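Local coordinates for chitin oligosaccharide binding protein NagB2 (Paenibacillus sp. FPU-7, PDB 7EHU) that binds chitin oligosaccharides such as N,N'-diacetylchitobiose and N,N',N''-triacetylchitotriose as an extracellular solute-binding protein, probably delivering them to a membrane transporter, at residues A[151-155]-A[156-160]; A[168-171]-A[172-175]; A[232-235]-A[236-240]. One frame throughout, in Å; residues are numbered along the deposited sequence.

Contact 1. Residues A[151-155]-A[156-160]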
loop_
_atom_site.group_PDB
_atom_site.type_symbol
_atom_site.label_atom_id
_atom_site.label_comp_id
_atom_site.label_asym_id
_atom_site.label_seq_id
_atom_site.Cartn_x
_atom_site.Cartn_y
_atom_site.Cartn_z
ATOM N N PHE A 151 4.912 -1.838 -11.926
ATOM C CA PHE A 151 4.053 -2.282 -13.023
ATOM C C PHE A 151 4.061 -3.798 -13.159
ATOM O O PHE A 151 5.065 -4.387 -13.564
ATOM C CB PHE A 151 4.487 -1.672 -14.353
ATOM C CG PHE A 151 4.151 -0.221 -14.509
ATOM C CD1 PHE A 151 2.875 0.190 -14.851
ATOM C CD2 PHE A 151 5.128 0.742 -14.311
ATOM C CE1 PHE A 151 2.574 1.538 -15.000
ATOM C CE2 PHE A 151 4.837 2.082 -14.471
ATOM C CZ PHE A 151 3.564 2.478 -14.817
ATOM N N TYR A 152 2.936 -4.423 -12.850
ATOM C CA TYR A 152 2.666 -5.749 -13.371
ATOM C C TYR A 152 2.329 -5.595 -14.856
ATOM O O TYR A 152 1.670 -4.629 -15.252
ATOM C CB TYR A 152 1.456 -6.336 -12.657
ATOM C CG TYR A 152 1.658 -6.640 -11.192
ATOM C CD1 TYR A 152 2.115 -7.880 -10.765
ATOM C CD2 TYR A 152 1.350 -5.684 -10.223
ATOM C CE1 TYR A 152 2.257 -8.174 -9.414
ATOM C CE2 TYR A 152 1.494 -5.960 -8.906
ATOM C CZ TYR A 152 1.933 -7.203 -8.495
ATOM O OH TYR A 152 2.047 -7.451 -7.142
ATOM N N TYR A 153 2.774 -6.523 -15.698
ATOM C CA TYR A 153 2.477 -6.396 -17.119
ATOM C C TYR A 153 2.258 -7.760 -17.757
ATOM O O TYR A 153 2.732 -8.797 -17.286
ATOM C CB TYR A 153 3.531 -5.553 -17.859
ATOM C CG TYR A 153 4.777 -6.279 -18.307
ATOM C CD1 TYR A 153 5.841 -6.480 -17.433
ATOM C CD2 TYR A 153 4.931 -6.691 -19.629
ATOM C CE1 TYR A 153 6.996 -7.087 -17.850
ATOM C CE2 TYR A 153 6.097 -7.307 -20.058
ATOM C CZ TYR A 153 7.129 -7.494 -19.168
ATOM O OH TYR A 153 8.272 -8.099 -19.605
ATOM N N ASN A 154 1.484 -7.727 -18.831
ATOM C CA ASN A 154 1.119 -8.913 -19.595
ATOM C C ASN A 154 2.134 -9.108 -20.713
ATOM O O ASN A 154 2.198 -8.315 -21.654
ATOM C CB ASN A 154 -0.303 -8.729 -20.096
ATOM C CG ASN A 154 -0.842 -9.943 -20.789
ATOM O OD1 ASN A 154 -0.130 -10.622 -21.534
ATOM N ND2 ASN A 154 -2.089 -10.267 -20.498
ATOM N N THR A 155 2.936 -10.159 -20.584
ATOM C CA THR A 155 4.007 -10.390 -21.538
ATOM C C THR A 155 3.454 -10.803 -22.895
ATOM O O THR A 155 4.101 -10.563 -23.921
ATOM C CB THR A 155 4.968 -11.464 -21.007
ATOM O OG1 THR A 155 4.234 -12.622 -20.565
ATOM C CG2 THR A 155 5.792 -10.937 -19.844
ATOM N N LYS A 156 2.270 -11.421 -22.917
ATOM C CA LYS A 156 1.621 -11.789 -24.177
ATOM C C LYS A 156 1.117 -10.557 -24.912
ATOM O O LYS A 156 1.355 -10.402 -26.109
ATOM C CB LYS A 156 0.454 -12.734 -23.867
ATOM C CG LYS A 156 -0.271 -13.444 -24.995
ATOM C CD LYS A 156 -1.368 -12.502 -25.418
ATOM C CE LYS A 156 -2.405 -13.072 -26.343
ATOM N NZ LYS A 156 -3.413 -12.012 -26.773
ATOM N N LEU A 157 0.399 -9.671 -24.214
ATOM C CA LEU A 157 -0.101 -8.473 -24.872
ATOM C C LEU A 157 1.046 -7.583 -25.322
ATOM O O LEU A 157 0.981 -6.973 -26.392
ATOM C CB LEU A 157 -1.042 -7.714 -23.940
ATOM C CG LEU A 157 -2.374 -8.390 -23.630
ATOM C CD1 LEU A 157 -3.122 -7.587 -22.577
ATOM C CD2 LEU A 157 -3.246 -8.582 -24.877
ATOM N N PHE A 158 2.108 -7.477 -24.516
ATOM C CA PHE A 158 3.276 -6.724 -24.959
ATOM C C PHE A 158 3.817 -7.303 -26.265
ATOM O O PHE A 158 4.062 -6.569 -27.221
ATOM C CB PHE A 158 4.372 -6.709 -23.875
ATOM C CG PHE A 158 4.295 -5.540 -22.909
ATOM C CD1 PHE A 158 3.086 -5.143 -22.351
ATOM C CD2 PHE A 158 5.442 -4.856 -22.528
ATOM C CE1 PHE A 158 3.025 -4.098 -21.432
ATOM C CE2 PHE A 158 5.381 -3.800 -21.623
ATOM C CZ PHE A 158 4.165 -3.411 -21.094
ATOM N N ALA A 159 4.002 -8.628 -26.315
ATOM C CA ALA A 159 4.471 -9.274 -27.546
ATOM C C ALA A 159 3.510 -9.042 -28.710
ATOM O O ALA A 159 3.951 -8.816 -29.847
ATOM C CB ALA A 159 4.684 -10.773 -27.314
ATOM N N ASP A 160 2.195 -9.064 -28.445
ATOM C CA ASP A 160 1.237 -8.777 -29.509
ATOM C C ASP A 160 1.504 -7.415 -30.142
ATOM O O ASP A 160 1.274 -7.226 -31.343
ATOM C CB ASP A 160 -0.194 -8.792 -28.965
ATOM C CG ASP A 160 -0.685 -10.180 -28.561
ATOM O OD1 ASP A 160 -0.128 -11.195 -29.021
ATOM O OD2 ASP A 160 -1.677 -10.246 -27.804
#
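N154 meets the first turn of the following helix through its side-chain oxygen, which receives two backbone N-H groups at once. The straighter bond comes from L157 N to N154 OD1, 2.9 Å long with an N-H...O angle of 165°; its donor stands above the plane of the amide instead of in it. K156 N lies equally near OD1, but the angle there is poor and the bond is weak. With CG anti to the backbone N (chi1 -175°), the amide of N154 reaches forward over the turn, and its ND2 side runs against L157, CD1 of the leucine lying 3.5 Å from ND2.

The second meeting is aromatic. Y153 brings CD2 over the centre of the F158 ring, 3.3 Å above its plane, and the two side chains cross at about a right angle. The planes are inclined by 45°, with ring centroids 4.4 Å apart, so the pair is an oblique one. This is a strand-to-helix junction of the solute-binding protein fold: strand 138-154 ends at N154, the N-cap of helix 155-160, and the polypeptide turns straight from one into the other. The main chain takes over from the cap, with F158 N bonded to N154 O at 3.0 Å and A159 N to T155 O at 3.1 Å.

Within the helix, K156 bends at chi2 and sets NZ 2.7 Å from D160 OD2, a salt bridge on the syn side of the carboxylate. M271 of strand 271-275 touches both Y153 and F158, while F297 meets the Y153 ring. Backbone hydrogen bonds of Y153 with G295 and of N154 with A270 hold the strand end between its two neighbours in the sheet.

Contact 2. Residues A[168-171]-A[172-175]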
loop_
_atom_site.group_PDB
_atom_site.type_symbol
_atom_site.label_atom_id
_atom_site.label_comp_id
_atom_site.label_asym_id
_atom_site.label_seq_id
_atom_site.Cartn_x
_atom_site.Cartn_y
_atom_site.Cartn_z
ATOM N N LYS A 168 12.819 0.264 -19.514
ATOM C CA LYS A 168 13.669 0.740 -18.429
ATOM C C LYS A 168 13.659 2.257 -18.298
ATOM O O LYS A 168 13.957 2.783 -17.217
ATOM C CB LYS A 168 15.120 0.330 -18.673
ATOM C CG LYS A 168 15.350 -1.146 -18.661
ATOM C CD LYS A 168 16.834 -1.408 -18.851
ATOM C CE LYS A 168 17.151 -2.792 -19.315
ATOM N NZ LYS A 168 16.356 -3.090 -20.536
ATOM N N THR A 169 13.356 2.969 -19.379
ATOM C CA THR A 169 13.375 4.422 -19.403
ATOM C C THR A 169 12.002 4.940 -19.817
ATOM O O THR A 169 11.176 4.208 -20.371
ATOM C CB THR A 169 14.387 4.948 -20.419
ATOM O OG1 THR A 169 13.890 4.637 -21.726
ATOM C CG2 THR A 169 15.790 4.347 -20.190
ATOM N N TRP A 170 11.762 6.218 -19.519
ATOM C CA TRP A 170 10.486 6.832 -19.856
ATOM C C TRP A 170 10.238 6.779 -21.357
ATOM O O TRP A 170 9.109 6.533 -21.797
ATOM C CB TRP A 170 10.443 8.276 -19.339
ATOM C CG TRP A 170 9.137 8.958 -19.619
ATOM C CD1 TRP A 170 8.868 9.861 -20.615
ATOM C CD2 TRP A 170 7.902 8.755 -18.919
ATOM N NE1 TRP A 170 7.543 10.236 -20.568
ATOM C CE2 TRP A 170 6.929 9.569 -19.539
ATOM C CE3 TRP A 170 7.523 7.958 -17.834
ATOM C CZ2 TRP A 170 5.610 9.620 -19.099
ATOM C CZ3 TRP A 170 6.209 8.015 -17.394
ATOM C CH2 TRP A 170 5.269 8.831 -18.036
ATOM N N ASP A 171 11.284 6.982 -22.162
ATOM C CA ASP A 171 11.101 6.953 -23.611
ATOM C C ASP A 171 10.718 5.556 -24.092
ATOM O O ASP A 171 9.865 5.415 -24.978
ATOM C CB ASP A 171 12.357 7.483 -24.311
ATOM C CG ASP A 171 12.455 9.014 -24.255
ATOM O OD1 ASP A 171 13.538 9.561 -24.564
ATOM O OD2 ASP A 171 11.453 9.674 -23.883
ATOM N N GLU A 172 11.309 4.508 -23.505
ATOM C CA GLU A 172 10.902 3.153 -23.866
ATOM C C GLU A 172 9.473 2.885 -23.405
ATOM O O GLU A 172 8.712 2.180 -24.077
ATOM C CB GLU A 172 11.857 2.129 -23.250
ATOM C CG GLU A 172 13.280 2.149 -23.810
ATOM C CD GLU A 172 14.239 1.170 -23.107
ATOM O OE1 GLU A 172 13.942 0.671 -22.001
ATOM O OE2 GLU A 172 15.321 0.903 -23.668
ATOM N N PHE A 173 9.097 3.441 -22.253
ATOM C CA PHE A 173 7.751 3.270 -21.712
ATOM C C PHE A 173 6.721 3.923 -22.628
ATOM O O PHE A 173 5.712 3.304 -22.982
ATOM C CB PHE A 173 7.733 3.883 -20.301
ATOM C CG PHE A 173 6.416 3.777 -19.568
ATOM C CD1 PHE A 173 5.930 2.553 -19.120
ATOM C CD2 PHE A 173 5.695 4.917 -19.263
ATOM C CE1 PHE A 173 4.726 2.484 -18.413
ATOM C CE2 PHE A 173 4.507 4.838 -18.568
ATOM C CZ PHE A 173 4.017 3.627 -18.155
ATOM N N THR A 174 6.966 5.168 -23.039
ATOM C CA THR A 174 6.026 5.817 -23.944
ATOM C C THR A 174 5.968 5.090 -25.285
ATOM O O THR A 174 4.890 4.990 -25.885
ATOM C CB THR A 174 6.336 7.316 -24.122
ATOM O OG1 THR A 174 7.643 7.499 -24.668
ATOM C CG2 THR A 174 6.278 8.063 -22.799
ATOM N N LYS A 175 7.095 4.534 -25.746
ATOM C CA LYS A 175 7.049 3.777 -26.988
ATOM C C LYS A 175 6.150 2.548 -26.826
ATOM O O LYS A 175 5.376 2.204 -27.729
ATOM C CB LYS A 175 8.454 3.388 -27.473
ATOM C CG LYS A 175 8.293 2.632 -28.766
ATOM C CD LYS A 175 7.871 3.675 -29.831
ATOM C CE LYS A 175 7.415 3.075 -31.126
ATOM N NZ LYS A 175 6.082 2.535 -30.593
HETATM O O HOH W 1 8.700 9.962 -24.259
#
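T169 and E172 face each other across the start of helix 170-182, where T169 is the N-cap residue. E172 N donates to T169 OG1 at 3.1 Å along a nearly straight path. The carboxylate of E172 in turn accepts from K168 N, OE1 lying 2.8 Å away, at an angle of 168°. Extended beyond CG (chi2 176°), the glutamate passes its CG beside T169 OG1 to reach that amide. Main-chain bonds then start the helix, F173 N to T169 O, T174 N to W170 O and K175 N to D171 O.

Apolar contacts fall on W170. The methyl CG2 of T174 sits over one face of the indole, 3.7 Å from the centroid of the five-membered ring, a CH-pi contact. F173 lies over a face farther along the ring system, its CD2 3.7 Å from W170 CZ3, the planes inclined by 43°. W170 also forms a cation-pi pair with R238 and touches F299 and I302. Replacing W170 by an alanine would probably leave the T174 methyl and the F173 ring without their indole partner and deprive R238 of its aromatic mate.

A water joins the side chains of D171 and T174. Their nearest side-chain oxygens, D171 OD2 and T174 OG1, are 4.5 Å apart, and the water spans them, donating to D171 OD2 at 2.8 Å and lying 2.7 Å from T174 OG1.

Contact 3. Residues A[232-235]-A[236-240]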
loop_
_atom_site.group_PDB
_atom_site.type_symbol
_atom_site.label_atom_id
_atom_site.label_comp_id
_atom_site.label_asym_id
_atom_site.label_seq_id
_atom_site.Cartn_x
_atom_site.Cartn_y
_atom_site.Cartn_z
ATOM N N VAL A 232 7.396 18.901 -9.370
ATOM C CA VAL A 232 6.225 18.164 -8.890
ATOM C C VAL A 232 5.082 18.316 -9.891
ATOM O O VAL A 232 4.433 17.333 -10.280
ATOM C CB VAL A 232 5.816 18.631 -7.479
ATOM C CG1 VAL A 232 4.518 17.941 -7.037
ATOM C CG2 VAL A 232 6.932 18.362 -6.470
ATOM N N LEU A 233 4.828 19.558 -10.325
ATOM C CA LEU A 233 3.819 19.810 -11.346
ATOM C C LEU A 233 4.067 18.955 -12.583
ATOM O O LEU A 233 3.120 18.418 -13.169
ATOM C CB LEU A 233 3.804 21.304 -11.699
ATOM C CG LEU A 233 2.967 21.690 -12.914
ATOM C CD1 LEU A 233 1.492 21.371 -12.701
ATOM C CD2 LEU A 233 3.162 23.164 -13.245
ATOM N N ASP A 234 5.340 18.767 -12.959
ATOM C CA ASP A 234 5.668 17.950 -14.124
ATOM C C ASP A 234 5.080 16.544 -13.988
ATOM O O ASP A 234 4.534 15.997 -14.952
ATOM C CB ASP A 234 7.190 17.901 -14.309
ATOM C CG ASP A 234 7.619 17.088 -15.524
ATOM O OD1 ASP A 234 8.768 16.619 -15.557
ATOM O OD2 ASP A 234 6.833 16.979 -16.482
ATOM N N GLY A 235 5.154 15.958 -12.790
ATOM C CA GLY A 235 4.581 14.634 -12.585
ATOM C C GLY A 235 3.085 14.597 -12.843
ATOM O O GLY A 235 2.570 13.641 -13.432
ATOM N N PHE A 236 2.367 15.635 -12.410
ATOM C CA PHE A 236 0.927 15.679 -12.629
ATOM C C PHE A 236 0.600 15.977 -14.075
ATOM O O PHE A 236 -0.406 15.478 -14.588
ATOM C CB PHE A 236 0.277 16.669 -11.676
ATOM C CG PHE A 236 0.262 16.180 -10.266
ATOM C CD1 PHE A 236 -0.619 15.188 -9.870
ATOM C CD2 PHE A 236 1.174 16.651 -9.345
ATOM C CE1 PHE A 236 -0.613 14.703 -8.565
ATOM C CE2 PHE A 236 1.173 16.169 -8.048
ATOM C CZ PHE A 236 0.280 15.190 -7.661
ATOM N N LYS A 237 1.444 16.764 -14.751
ATOM C CA LYS A 237 1.294 16.930 -16.192
ATOM C C LYS A 237 1.416 15.598 -16.919
ATOM O O LYS A 237 0.642 15.313 -17.837
ATOM C CB LYS A 237 2.290 17.955 -16.741
ATOM C CG LYS A 237 1.949 19.379 -16.294
ATOM C CD LYS A 237 2.814 20.472 -16.909
ATOM C CE LYS A 237 2.967 20.186 -18.388
ATOM N NZ LYS A 237 3.634 21.130 -19.285
ATOM N N ARG A 238 2.387 14.777 -16.544
ATOM C CA ARG A 238 2.522 13.474 -17.182
ATOM C C ARG A 238 1.336 12.559 -16.867
ATOM O O ARG A 238 0.886 11.806 -17.739
ATOM C CB ARG A 238 3.849 12.832 -16.778
ATOM C CG ARG A 238 5.088 13.518 -17.366
ATOM C CD ARG A 238 6.347 13.042 -16.687
ATOM N NE ARG A 238 7.502 13.891 -16.959
ATOM C CZ ARG A 238 8.476 13.636 -17.812
ATOM N NH1 ARG A 238 8.511 12.511 -18.511
ATOM N NH2 ARG A 238 9.463 14.508 -17.909
ATOM N N LEU A 239 0.848 12.575 -15.623
ATOM C CA LEU A 239 -0.321 11.768 -15.280
ATOM C C LEU A 239 -1.498 12.144 -16.166
ATOM O O LEU A 239 -2.175 11.280 -16.731
ATOM C CB LEU A 239 -0.696 11.986 -13.817
ATOM C CG LEU A 239 -1.897 11.205 -13.276
ATOM C CD1 LEU A 239 -1.684 9.697 -13.303
ATOM C CD2 LEU A 239 -2.212 11.672 -11.869
ATOM N N LYS A 240 -1.753 13.446 -16.294
ATOM C CA LYS A 240 -2.820 13.915 -17.165
ATOM C C LYS A 240 -2.584 13.484 -18.608
ATOM O O LYS A 240 -3.518 13.040 -19.284
ATOM C CB LYS A 240 -2.925 15.437 -17.030
ATOM C CG LYS A 240 -4.024 16.107 -17.830
ATOM C CD LYS A 240 -5.393 15.512 -17.556
ATOM C CE LYS A 240 -6.486 16.247 -18.320
ATOM N NZ LYS A 240 -7.813 15.649 -18.036
#
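D234 and R238 are brought together by different first torsions: CG of D234 stands anti to its amide nitrogen (chi1 -179°), whereas CG of R238 turns away from its own carbonyl carbon (chi1 -70°), and the arginine then runs extended from CG to NE. The result is an i to i+4 salt bridge along helix 230-244. R238 NH2 donates to D234 OD1 at 3.2 Å, on the syn side of the carboxylate and close to the guanidinium plane. NE adds two weak bonds, to OD1 and to D234 OD2, the latter also 3.2 Å. One fair bond and two weak ones thus tie the two groups, whose planes are inclined by 59°. R238 rests on L207 and T211 of helix 197-212.

On another face of the helix the contacts are apolar. V232 and F236 lie side by side, and V232 CG1 approaches the edge of the phenylalanine ring, in its plane, 3.9 Å from CE2. That ring is buried against L417 and V418 of helix 414-430 and L400 and V404 of helix 394-408. The helical bonds here are uneven: V232 O receives F236 N weakly at 3.4 Å, but L233 O takes K237 N at 2.8 Å.

How the contacts relate
From the N terminus the three contacts come in series, none enclosing or crossing another, and each closes only a local turn. Contact 1 turns the end of strand 138-154 into helix 155-160; contact 2 begins the next helix, 170-182; contact 3 lies within helix 230-244, after helices 197-212 and 214-219. In space they form a chain of neighbours. F151 CZ of the strand packs 3.6 Å from F173 CZ, joining contacts 1 and 2, while W170 NE1 lies 3.2 Å from R238 NH1, joining contacts 2 and 3. Contacts 1 and 3 do not touch; through these two meetings helix 170-182 links strand 138-154 to helix 230-244.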